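Long-range contacts in nucleoid-associated protein HP_0035 (Helicobacter pylori, PDB 3F42), which probably binds DNA as a homodimer and alters its conformation, and may take part in nucleoid organisation, DNA protection and regulation of gene expression: residues G37-V42 against D56-E61; Q21-N26 against N45-L50; S33-G38 against M71-D76; D28-S33 against S41-G46. One frame throughout, in Å; residues are numbered along the deposited sequence.

Contact 1: residues G37-V42 against D56-E61; sequences GGMVSV and DDSLLE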
loop_
_atom_site.group_PDB
_atom_site.type_symbol
_atom_site.label_atom_id
_atom_site.label_comp_id
_atom_site.label_asym_id
_atom_site.label_seq_id
_atom_site.Cartn_x
_atom_site.Cartn_y
_atom_site.Cartn_z
ATOM N N GLY A 37 -6.350 -41.738 11.368
ATOM C CA GLY A 37 -6.006 -42.814 10.431
ATOM C C GLY A 37 -6.667 -42.583 9.085
ATOM O O GLY A 37 -7.001 -43.556 8.369
ATOM N N GLY A 38 -6.838 -41.316 8.726
ATOM C CA GLY A 38 -7.490 -40.937 7.472
ATOM C C GLY A 38 -9.006 -40.824 7.526
ATOM O O GLY A 38 -9.632 -40.513 6.497
HETATM N N MSE A 39 -9.614 -41.062 8.683
HETATM C CA MSE A 39 -11.077 -40.986 8.818
HETATM C C MSE A 39 -11.608 -39.561 8.844
HETATM O O MSE A 39 -12.808 -39.341 8.701
HETATM C CB MSE A 39 -11.553 -41.735 10.066
HETATM C CG MSE A 39 -11.274 -43.213 10.003
HETATM SE SE MSE A 39 -12.097 -44.125 11.512
HETATM C CE MSE A 39 -11.007 -43.439 12.961
ATOM N N VAL A 40 -10.709 -38.597 9.063
ATOM C CA VAL A 40 -11.092 -37.181 8.966
ATOM C C VAL A 40 -10.200 -36.536 7.917
ATOM O O VAL A 40 -9.002 -36.744 7.937
ATOM C CB VAL A 40 -10.946 -36.456 10.318
ATOM C CG1 VAL A 40 -11.056 -34.924 10.154
ATOM C CG2 VAL A 40 -12.005 -36.926 11.312
ATOM N N SER A 41 -10.791 -35.745 7.015
ATOM C CA SER A 41 -10.020 -34.987 6.045
ATOM C C SER A 41 -10.579 -33.579 6.042
ATOM O O SER A 41 -11.816 -33.397 5.949
ATOM C CB SER A 41 -10.154 -35.586 4.659
ATOM O OG SER A 41 -9.231 -34.939 3.791
ATOM N N VAL A 42 -9.687 -32.599 6.105
ATOM C CA VAL A 42 -10.112 -31.196 5.956
ATOM C C VAL A 42 -9.294 -30.545 4.861
ATOM O O VAL A 42 -8.130 -30.871 4.693
ATOM C CB VAL A 42 -10.033 -30.374 7.246
ATOM C CG1 VAL A 42 -10.936 -31.019 8.307
ATOM C CG2 VAL A 42 -8.564 -30.285 7.743
ATOM N N ASP A 56 -15.480 -40.012 8.146
ATOM C CA ASP A 56 -15.920 -41.399 7.887
ATOM C C ASP A 56 -17.156 -41.705 8.703
ATOM O O ASP A 56 -17.245 -41.299 9.854
ATOM C CB ASP A 56 -14.818 -42.390 8.220
ATOM C CG ASP A 56 -15.118 -43.783 7.696
ATOM O OD1 ASP A 56 -14.726 -44.076 6.559
ATOM O OD2 ASP A 56 -15.793 -44.562 8.391
ATOM N N ASP A 57 -18.133 -42.397 8.098
ATOM C CA ASP A 57 -19.351 -42.747 8.825
ATOM C C ASP A 57 -19.055 -43.471 10.145
ATOM O O ASP A 57 -19.855 -43.386 11.077
ATOM C CB ASP A 57 -20.290 -43.626 7.983
ATOM C CG ASP A 57 -21.049 -42.861 6.924
ATOM O OD1 ASP A 57 -21.130 -41.609 6.947
ATOM O OD2 ASP A 57 -21.615 -43.550 6.046
ATOM N N SER A 58 -17.924 -44.175 10.239
ATOM C CA SER A 58 -17.602 -44.937 11.468
ATOM C C SER A 58 -17.475 -44.044 12.686
ATOM O O SER A 58 -17.822 -44.440 13.802
ATOM C CB SER A 58 -16.344 -45.786 11.302
ATOM O OG SER A 58 -15.252 -44.987 10.899
ATOM N N LEU A 59 -17.020 -42.811 12.464
ATOM C CA LEU A 59 -16.846 -41.859 13.552
ATOM C C LEU A 59 -18.158 -41.355 14.119
ATOM O O LEU A 59 -18.184 -40.807 15.224
ATOM C CB LEU A 59 -15.922 -40.691 13.128
ATOM C CG LEU A 59 -14.422 -41.035 13.060
ATOM C CD1 LEU A 59 -13.576 -39.899 12.413
ATOM C CD2 LEU A 59 -13.854 -41.372 14.433
ATOM N N LEU A 60 -19.251 -41.523 13.389
ATOM C CA LEU A 60 -20.574 -41.114 13.918
ATOM C C LEU A 60 -20.948 -41.933 15.164
ATOM O O LEU A 60 -21.746 -41.485 15.986
ATOM C CB LEU A 60 -21.652 -41.229 12.850
ATOM C CG LEU A 60 -21.524 -40.384 11.580
ATOM C CD1 LEU A 60 -22.636 -40.786 10.633
ATOM C CD2 LEU A 60 -21.541 -38.862 11.852
ATOM N N GLU A 61 -20.303 -43.085 15.327
ATOM C CA GLU A 61 -20.486 -43.955 16.506
ATOM C C GLU A 61 -19.670 -43.558 17.740
ATOM O O GLU A 61 -19.823 -44.172 18.817
ATOM C CB GLU A 61 -20.113 -45.394 16.137
ATOM C CG GLU A 61 -20.888 -45.958 14.961
ATOM C CD GLU A 61 -22.391 -45.877 15.134
ATOM O OE1 GLU A 61 -22.899 -46.240 16.213
ATOM O OE2 GLU A 61 -23.069 -45.442 14.178
#

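Contact 2: residues Q21-N26 against N45-L50; sequences QLEEKN and NGLGEL. With EDO (1,2-ethanediol), chain D.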
loop_
_atom_site.group_PDB
_atom_site.type_symbol
_atom_site.label_atom_id
_atom_site.label_comp_id
_atom_site.label_asym_id
_atom_site.label_seq_id
_atom_site.Cartn_x
_atom_site.Cartn_y
_atom_site.Cartn_z
ATOM N N GLN A 21 -2.327 -9.945 -6.345
ATOM C CA GLN A 21 -1.972 -11.052 -7.231
ATOM C C GLN A 21 -1.644 -12.328 -6.457
ATOM O O GLN A 21 -2.086 -13.443 -6.832
ATOM C CB GLN A 21 -0.804 -10.653 -8.114
ATOM C CG GLN A 21 -1.233 -9.649 -9.179
ATOM C CD GLN A 21 -0.187 -9.449 -10.241
ATOM O OE1 GLN A 21 0.988 -9.263 -9.945
ATOM N NE2 GLN A 21 -0.613 -9.475 -11.497
ATOM N N LEU A 22 -0.895 -12.162 -5.376
ATOM C CA LEU A 22 -0.602 -13.264 -4.479
ATOM C C LEU A 22 -1.817 -13.817 -3.776
ATOM O O LEU A 22 -1.905 -15.050 -3.602
ATOM C CB LEU A 22 0.484 -12.903 -3.465
ATOM C CG LEU A 22 1.884 -12.682 -4.062
ATOM C CD1 LEU A 22 2.795 -12.092 -2.990
ATOM C CD2 LEU A 22 2.466 -13.982 -4.609
ATOM N N GLU A 23 -2.730 -12.946 -3.343
ATOM C CA GLU A 23 -3.923 -13.427 -2.658
ATOM C C GLU A 23 -4.792 -14.260 -3.605
ATOM O O GLU A 23 -5.398 -15.263 -3.185
ATOM C CB GLU A 23 -4.780 -12.311 -2.043
ATOM C CG GLU A 23 -4.372 -11.775 -0.684
ATOM C CD GLU A 23 -4.380 -12.834 0.458
ATOM O OE1 GLU A 23 -3.786 -13.929 0.274
ATOM O OE2 GLU A 23 -4.935 -12.530 1.533
ATOM N N GLU A 24 -4.887 -13.842 -4.865
ATOM C CA GLU A 24 -5.637 -14.649 -5.844
ATOM C C GLU A 24 -5.018 -16.047 -6.020
ATOM O O GLU A 24 -5.743 -17.062 -6.041
ATOM C CB GLU A 24 -5.845 -13.913 -7.189
ATOM C CG GLU A 24 -4.605 -13.693 -8.038
ATOM C CD GLU A 24 -4.922 -13.268 -9.472
ATOM O OE1 GLU A 24 -4.817 -12.057 -9.779
ATOM O OE2 GLU A 24 -5.271 -14.147 -10.290
ATOM N N LYS A 25 -3.690 -16.114 -6.114
ATOM C CA LYS A 25 -2.979 -17.382 -6.190
ATOM C C LYS A 25 -3.227 -18.201 -4.916
ATOM O O LYS A 25 -3.476 -19.392 -4.986
ATOM C CB LYS A 25 -1.490 -17.131 -6.380
ATOM C CG LYS A 25 -0.665 -18.358 -6.579
ATOM C CD LYS A 25 0.653 -17.955 -7.193
ATOM C CE LYS A 25 1.327 -19.097 -7.936
ATOM N NZ LYS A 25 2.574 -18.513 -8.566
ATOM N N ASN A 26 -3.142 -17.557 -3.751
ATOM C CA ASN A 26 -3.388 -18.276 -2.500
ATOM C C ASN A 26 -4.790 -18.891 -2.494
ATOM O O ASN A 26 -4.970 -20.024 -2.036
ATOM C CB ASN A 26 -3.288 -17.352 -1.295
ATOM C CG ASN A 26 -1.883 -16.942 -0.998
ATOM O OD1 ASN A 26 -0.925 -17.663 -1.314
ATOM N ND2 ASN A 26 -1.733 -15.760 -0.391
ATOM N N ASN A 45 -8.279 -23.505 1.634
ATOM C CA ASN A 45 -7.545 -22.738 0.625
ATOM C C ASN A 45 -6.447 -21.903 1.287
ATOM O O ASN A 45 -6.317 -21.872 2.520
ATOM C CB ASN A 45 -8.502 -21.933 -0.263
ATOM C CG ASN A 45 -9.178 -20.769 0.455
ATOM O OD1 ASN A 45 -8.715 -20.261 1.492
ATOM N ND2 ASN A 45 -10.310 -20.342 -0.098
ATOM N N GLY A 46 -5.642 -21.226 0.470
ATOM C CA GLY A 46 -4.496 -20.505 0.978
ATOM C C GLY A 46 -4.847 -19.195 1.646
ATOM O O GLY A 46 -3.960 -18.505 2.166
ATOM N N LEU A 47 -6.134 -18.864 1.683
ATOM C CA LEU A 47 -6.611 -17.737 2.510
ATOM C C LEU A 47 -6.951 -18.242 3.904
ATOM O O LEU A 47 -7.227 -17.452 4.809
ATOM C CB LEU A 47 -7.874 -17.097 1.919
ATOM C CG LEU A 47 -7.739 -16.625 0.472
ATOM C CD1 LEU A 47 -9.053 -15.953 0.004
ATOM C CD2 LEU A 47 -6.589 -15.645 0.348
ATOM N N GLY A 48 -6.951 -19.548 4.088
ATOM C CA GLY A 48 -7.345 -20.140 5.384
ATOM C C GLY A 48 -8.816 -20.454 5.528
ATOM O O GLY A 48 -9.284 -20.840 6.612
ATOM N N GLU A 49 -9.568 -20.309 4.454
ATOM C CA GLU A 49 -10.984 -20.740 4.423
ATOM C C GLU A 49 -11.097 -22.257 4.309
ATOM O O GLU A 49 -10.354 -22.920 3.548
ATOM C CB GLU A 49 -11.701 -20.077 3.239
ATOM C CG GLU A 49 -11.650 -18.539 3.401
ATOM C CD GLU A 49 -12.057 -17.720 2.179
ATOM O OE1 GLU A 49 -12.060 -18.239 1.052
ATOM O OE2 GLU A 49 -12.314 -16.504 2.380
ATOM N N LEU A 50 -11.990 -22.811 5.105
ATOM C CA LEU A 50 -12.232 -24.248 5.097
ATOM C C LEU A 50 -13.179 -24.511 3.934
ATOM O O LEU A 50 -14.293 -23.976 3.910
ATOM C CB LEU A 50 -12.838 -24.645 6.449
ATOM C CG LEU A 50 -13.128 -26.128 6.595
ATOM C CD1 LEU A 50 -11.837 -26.952 6.513
ATOM C CD2 LEU A 50 -13.814 -26.312 7.978
HETATM C C1 EDO D . -10.883 -14.235 5.834
HETATM O O1 EDO D . -10.388 -14.954 4.697
HETATM C C2 EDO D . -12.078 -15.002 6.387
HETATM O O2 EDO D . -12.916 -15.548 5.346
#

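Contact 3: residues S33-G38 against M71-D76; sequences SKSGGG and MSALND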
loop_
_atom_site.group_PDB
_atom_site.type_symbol
_atom_site.label_atom_id
_atom_site.label_comp_id
_atom_site.label_asym_id
_atom_site.label_seq_id
_atom_site.Cartn_x
_atom_site.Cartn_y
_atom_site.Cartn_z
ATOM N N SER A 33 -5.413 -31.700 5.206
ATOM C CA SER A 33 -4.883 -32.328 6.432
ATOM C C SER A 33 -5.798 -33.482 6.819
ATOM O O SER A 33 -7.018 -33.335 6.759
ATOM C CB SER A 33 -4.859 -31.310 7.570
ATOM O OG SER A 33 -3.864 -30.305 7.324
ATOM N N LYS A 34 -5.198 -34.589 7.256
ATOM C CA LYS A 34 -5.947 -35.782 7.664
ATOM C C LYS A 34 -5.606 -36.133 9.100
ATOM O O LYS A 34 -4.505 -35.828 9.597
ATOM C CB LYS A 34 -5.638 -36.940 6.738
ATOM C CG LYS A 34 -6.124 -36.637 5.309
ATOM C CD LYS A 34 -6.038 -37.845 4.401
ATOM C CE LYS A 34 -6.205 -37.397 2.955
ATOM N NZ LYS A 34 -7.589 -36.971 2.603
ATOM N N SER A 35 -6.555 -36.764 9.765
ATOM C CA SER A 35 -6.292 -37.315 11.103
ATOM C C SER A 35 -7.101 -38.566 11.283
ATOM O O SER A 35 -7.870 -38.981 10.381
ATOM C CB SER A 35 -6.700 -36.293 12.172
ATOM O OG SER A 35 -8.083 -36.059 12.049
ATOM N N GLY A 36 -6.973 -39.187 12.455
ATOM C CA GLY A 36 -7.803 -40.368 12.732
ATOM C C GLY A 36 -7.599 -41.506 11.742
ATOM O O GLY A 36 -8.568 -42.150 11.338
ATOM N N GLY A 37 -6.350 -41.738 11.368
ATOM C CA GLY A 37 -6.006 -42.814 10.431
ATOM C C GLY A 37 -6.667 -42.583 9.085
ATOM O O GLY A 37 -7.001 -43.556 8.369
ATOM N N GLY A 38 -6.838 -41.316 8.726
ATOM C CA GLY A 38 -7.490 -40.937 7.472
ATOM C C GLY A 38 -9.006 -40.824 7.526
ATOM O O GLY A 38 -9.632 -40.513 6.497
HETATM N N MSE A 71 -10.518 -31.662 15.615
HETATM C CA MSE A 71 -9.647 -30.601 16.134
HETATM C C MSE A 71 -8.172 -30.767 15.731
HETATM O O MSE A 71 -7.516 -29.764 15.413
HETATM C CB MSE A 71 -9.754 -30.540 17.647
HETATM C CG MSE A 71 -11.064 -29.939 18.063
HETATM SE SE MSE A 71 -11.108 -29.631 19.985
HETATM C CE MSE A 71 -9.730 -28.310 20.098
ATOM N N SER A 72 -7.673 -32.016 15.729
ATOM C CA SER A 72 -6.318 -32.300 15.317
ATOM C C SER A 72 -6.089 -31.883 13.843
ATOM O O SER A 72 -5.150 -31.137 13.546
ATOM C CB SER A 72 -6.050 -33.820 15.447
ATOM O OG SER A 72 -4.734 -34.087 15.046
ATOM N N ALA A 73 -6.974 -32.341 12.960
ATOM C CA ALA A 73 -6.805 -32.061 11.508
ATOM C C ALA A 73 -6.970 -30.577 11.242
ATOM O O ALA A 73 -6.199 -29.988 10.453
ATOM C CB ALA A 73 -7.796 -32.848 10.668
ATOM N N LEU A 74 -7.963 -29.974 11.900
ATOM C CA LEU A 74 -8.233 -28.539 11.671
ATOM C C LEU A 74 -7.062 -27.706 12.147
ATOM O O LEU A 74 -6.584 -26.808 11.419
ATOM C CB LEU A 74 -9.519 -28.124 12.355
ATOM C CG LEU A 74 -10.763 -28.667 11.640
ATOM C CD1 LEU A 74 -11.956 -28.550 12.594
ATOM C CD2 LEU A 74 -11.062 -27.910 10.301
ATOM N N ASN A 75 -6.579 -27.981 13.360
ATOM C CA ASN A 75 -5.432 -27.215 13.843
ATOM C C ASN A 75 -4.166 -27.399 12.977
ATOM O O ASN A 75 -3.421 -26.432 12.757
ATOM C CB ASN A 75 -5.167 -27.524 15.326
ATOM C CG ASN A 75 -5.961 -26.638 16.245
ATOM O OD1 ASN A 75 -5.974 -25.410 16.096
ATOM N ND2 ASN A 75 -6.604 -27.234 17.216
ATOM N N ASP A 76 -3.933 -28.628 12.488
ATOM C CA ASP A 76 -2.790 -28.895 11.614
ATOM C C ASP A 76 -2.924 -28.019 10.359
ATOM O O ASP A 76 -1.973 -27.380 9.927
ATOM C CB ASP A 76 -2.741 -30.372 11.219
ATOM C CG ASP A 76 -2.147 -31.263 12.308
ATOM O OD1 ASP A 76 -1.694 -30.764 13.364
ATOM O OD2 ASP A 76 -2.134 -32.482 12.096
HETATM O O HOH W 1 -2.981 -33.508 9.932
#

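Contact 4: residues D28-S33 against S41-G46; sequences DTIHTS and SVSFNG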
loop_
_atom_site.group_PDB
_atom_site.type_symbol
_atom_site.label_atom_id
_atom_site.label_comp_id
_atom_site.label_asym_id
_atom_site.label_seq_id
_atom_site.Cartn_x
_atom_site.Cartn_y
_atom_site.Cartn_z
ATOM N N ASP A 28 -6.521 -19.964 -4.824
ATOM C CA ASP A 28 -6.501 -21.142 -5.708
ATOM C C ASP A 28 -5.676 -22.340 -5.221
ATOM O O ASP A 28 -5.640 -23.379 -5.884
ATOM C CB ASP A 28 -5.973 -20.700 -7.060
ATOM C CG ASP A 28 -7.025 -20.685 -8.109
ATOM O OD1 ASP A 28 -8.199 -21.087 -7.839
ATOM O OD2 ASP A 28 -6.650 -20.289 -9.231
ATOM N N THR A 29 -5.018 -22.230 -4.073
ATOM C CA THR A 29 -4.128 -23.285 -3.598
ATOM C C THR A 29 -4.886 -24.099 -2.566
ATOM O O THR A 29 -5.418 -23.517 -1.625
ATOM C CB THR A 29 -2.837 -22.672 -3.026
ATOM O OG1 THR A 29 -2.204 -21.875 -4.067
ATOM C CG2 THR A 29 -1.875 -23.743 -2.552
ATOM N N ILE A 30 -4.906 -25.425 -2.700
ATOM C CA ILE A 30 -5.619 -26.278 -1.689
ATOM C C ILE A 30 -4.622 -27.014 -0.806
ATOM O O ILE A 30 -3.668 -27.606 -1.328
ATOM C CB ILE A 30 -6.504 -27.331 -2.399
ATOM C CG1 ILE A 30 -7.476 -26.630 -3.340
ATOM C CG2 ILE A 30 -7.283 -28.241 -1.367
ATOM C CD1 ILE A 30 -8.239 -27.637 -4.299
ATOM N N HIS A 31 -4.844 -26.982 0.518
ATOM C CA HIS A 31 -4.026 -27.737 1.481
ATOM C C HIS A 31 -4.954 -28.703 2.204
ATOM O O HIS A 31 -5.943 -28.281 2.765
ATOM C CB HIS A 31 -3.369 -26.813 2.535
ATOM C CG HIS A 31 -2.565 -27.565 3.569
ATOM N ND1 HIS A 31 -3.092 -27.966 4.785
ATOM C CD2 HIS A 31 -1.285 -28.007 3.558
ATOM C CE1 HIS A 31 -2.172 -28.629 5.466
ATOM N NE2 HIS A 31 -1.069 -28.670 4.744
ATOM N N THR A 32 -4.589 -29.979 2.227
ATOM C CA THR A 32 -5.433 -31.018 2.886
ATOM C C THR A 32 -4.707 -31.601 4.092
ATOM O O THR A 32 -3.535 -31.946 4.001
ATOM C CB THR A 32 -5.783 -32.105 1.871
ATOM O OG1 THR A 32 -6.504 -31.467 0.812
ATOM C CG2 THR A 32 -6.667 -33.229 2.486
ATOM N N SER A 33 -5.413 -31.700 5.206
ATOM C CA SER A 33 -4.883 -32.328 6.432
ATOM C C SER A 33 -5.798 -33.482 6.819
ATOM O O SER A 33 -7.018 -33.335 6.759
ATOM C CB SER A 33 -4.859 -31.310 7.570
ATOM O OG SER A 33 -3.864 -30.305 7.324
ATOM N N SER A 41 -10.791 -35.745 7.015
ATOM C CA SER A 41 -10.020 -34.987 6.045
ATOM C C SER A 41 -10.579 -33.579 6.042
ATOM O O SER A 41 -11.816 -33.397 5.949
ATOM C CB SER A 41 -10.154 -35.586 4.659
ATOM O OG SER A 41 -9.231 -34.939 3.791
ATOM N N VAL A 42 -9.687 -32.599 6.105
ATOM C CA VAL A 42 -10.112 -31.196 5.956
ATOM C C VAL A 42 -9.294 -30.545 4.861
ATOM O O VAL A 42 -8.130 -30.871 4.693
ATOM C CB VAL A 42 -10.033 -30.374 7.246
ATOM C CG1 VAL A 42 -10.936 -31.019 8.307
ATOM C CG2 VAL A 42 -8.564 -30.285 7.743
ATOM N N SER A 43 -9.931 -29.672 4.094
ATOM C CA SER A 43 -9.206 -28.922 3.062
ATOM C C SER A 43 -9.415 -27.425 3.258
ATOM O O SER A 43 -10.545 -26.944 3.371
ATOM C CB SER A 43 -9.688 -29.310 1.659
ATOM O OG SER A 43 -9.431 -30.681 1.434
ATOM N N PHE A 44 -8.305 -26.704 3.200
ATOM C CA PHE A 44 -8.309 -25.258 3.269
ATOM C C PHE A 44 -7.794 -24.687 1.975
ATOM O O PHE A 44 -6.901 -25.274 1.345
ATOM C CB PHE A 44 -7.343 -24.802 4.350
ATOM C CG PHE A 44 -7.807 -25.112 5.761
ATOM C CD1 PHE A 44 -8.630 -24.213 6.431
ATOM C CD2 PHE A 44 -7.404 -26.287 6.417
ATOM C CE1 PHE A 44 -9.060 -24.456 7.735
ATOM C CE2 PHE A 44 -7.835 -26.534 7.750
ATOM C CZ PHE A 44 -8.664 -25.604 8.392
ATOM N N ASN A 45 -8.279 -23.505 1.634
ATOM C CA ASN A 45 -7.545 -22.738 0.625
ATOM C C ASN A 45 -6.447 -21.903 1.287
ATOM O O ASN A 45 -6.317 -21.872 2.520
ATOM C CB ASN A 45 -8.502 -21.933 -0.263
ATOM C CG ASN A 45 -9.178 -20.769 0.455
ATOM O OD1 ASN A 45 -8.715 -20.261 1.492
ATOM N ND2 ASN A 45 -10.310 -20.342 -0.098
ATOM N N GLY A 46 -5.642 -21.226 0.470
ATOM C CA GLY A 46 -4.496 -20.505 0.978
ATOM C C GLY A 46 -4.847 -19.195 1.646
ATOM O O GLY A 46 -3.960 -18.505 2.166
#

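Contact 1: residues G37-V42 against D56-E61
Selenomethionine Met39 lies obliquely across Leu59, at the point where a classic beta bulge opens strand 40-45 of the YbaB/EbfC sheet: Met39 and Val40 both face Ser35. Its CB sits 3.6 Å from Leu59 CD1, while in the conformer described the chain bends at its third torsion (-69°) and brings the methyl CE back to 3.8 Å from Leu59 CD2. In that conformer SE also passes 3.3 Å from Ser58 OG. Val40 meets the same leucine at about a right angle, with CG2 3.5 Å from Leu59 CD1; Val40 and Leu59 also both touch Tyr69 of helix 63-93, which places this apolar patch over that helix. The backbones are joined next to it by Asp56 N to Met39 O, 2.8 Å and 158° at the hydrogen, with the donor in the carbonyl plane. Across the contact Asp56 offers its CB to the CB of Met39, whereas its carboxylate serves its own segment. There it forms an Asx turn, OD2 accepting from Ser58 N and Ser58 OG on opposite faces of the carboxylate plane. The second of these bonds is the shorter, 2.6 Å from Ser58 OG to Asp56 OD2.

Contact 2: residues Q21-N26 against N45-L50
Leu47 lays its CD2 methyl against the carboxylate of Glu23, obliquely and closest at OE1 (Glu23 OE1 to Leu47 CD2, 3.3 Å). This is the closer-packed half of the contact, where the turn between strands 40-45 and 50-55 meets the last part of helix 5-27. Glu23 bends at its second torsion (-61°), which turns its acid group forward along the helix, toward Asn26, and Asn26 ND2 holds OE1 there through a nearly straight bond of 2.8 Å, 169° at the hydrogen. OE1 lies in the plane of the Asn26 amide and is met nearly along its own C-O bond. OE2 of Glu23 pairs with Arg85 of helix 63-93, which also takes Gly46 O. The backbone join is poorer: Gly46 N to Asn26 O is 2.9 Å but weak, bent to 129°.

On the far side of the type I turn from Asn45 to Gly48 the helix segment makes no contact. Asn45 OD1 closes an Asx turn with Leu47 N and also accepts Glu49 N, the two donors lying over opposite faces of its plane. Glu49 OE2 meets an ethanediol, O2 at 3.2 Å, probably from the crystallisation liquor. With a salt bridge and an amide donor on its carboxylate, Glu23 is probably ionised despite the methyl packed against it.

Contact 3: residues S33-G38 against M71-D76
Ser35 and Ala73 meet where strand 30-35 of the YbaB/EbfC sheet runs over helix 63-93, a sheet-on-helix packing in which the local axes come within 7.0 Å and point nearly antiparallel, at 157°. Van der Waals contact carries most of it. The small side chain of Ala73 is consistent with this close approach: its CB lies 3.5 Å from Ser35 OG and 3.9 Å from Ser35 CB, and the alpha carbons of the two residues are 5.3 Å apart. Ser72, one position earlier on the helix, touches Ser35 more loosely, its OG beside Ser35 CB. Two residues back on the strand, Ser33 rests its CB on the helix backbone, 3.4 Å from Ala73 O, while its OG approaches Asp76 CB at 4.1 Å.

No direct hydrogen bond joins the segments, and the polar links are indirect. Ser35 OG stands between its own backbone N and carbonyl carbon (chi1 62°), a setting that directs it to the helix, where it bonds to Tyr69 O just before the segment. Lys34 has its CB pointing away from the helix, and its amine bonds to Ser41 OG on the next strand. Its carbonyl points along the edge of the contact toward Asp76. A water lies there; its link to Asp76 OD2 is doubtful, resting on one of two conformers, but it donates to Lys34 O at 2.8 Å.

Contact 4: residues D28-S33 against S41-G46
Thr32 overlaps Ser43 and Ser41 on one face of the antiparallel beta hairpin made by strands 30-35 and 40-45. Its two branches divide the work, since chi1 of -60° sets OG1 opposite the carbonyl carbon and leaves CG2 opposite the backbone N. OG1 reaches Ser43 OG at 3.1 Å, a hydroxyl pair in which either could donate, while the methyl CG2 lies 3.3 Å from Ser41 OG, itself hydrogen-bonded to Lys34 NZ. Thr32 and Ser43 form a non-hydrogen-bonded pair with alpha carbons 4.3 Å apart, close enough for the two hydroxyls to bond across the strands. Ile30 continues this face, its CG2 against Ser43 CB.

The opposite face carries Val42, Phe44, Ser33 and His31, and it is turned toward helix 63-93. Val42 and Phe44 both pack on Leu74 there, and the Phe44 ring meets Tyr78 with planes about 60° apart. Within the hairpin, Val42 CG2 comes to 3.8 Å from Ser33 CB.

Two hydrogen-bonded pairs hold the strands in register, His31 with Phe44 and Ser33 with Val42. All four of their backbone bonds are short and straight, at least 162° at the hydrogen. The strand axes come within 4.6 Å. Between these pairs, CA-H groups also point at carbonyls across the gap, as where Thr32 CA stands 3.2 Å from Val42 O.

All four contacts belong to the YbaB/EbfC fold and are tied to one three-stranded antiparallel sheet, ordered 30-35, 40-45, 50-55, which follows helix 5-27 and precedes helix 63-93 in the chain. Contact 4 zips the first hairpin; contact 2, about 10 Å away between centres, joins its far end to helix 5-27; contact 3, about 12 Å from contact 4, seats its first strand on helix 63-93. Contact 1 closes the other end, about 26 Å from contact 2, tying the start of strand 40-45 to the loop before helix 63-93. Along the chain, contact 2 alternates with contacts 1 and 3. Contacts 1, 2 and 3 also reach a second subunit, consistent with the homodimer.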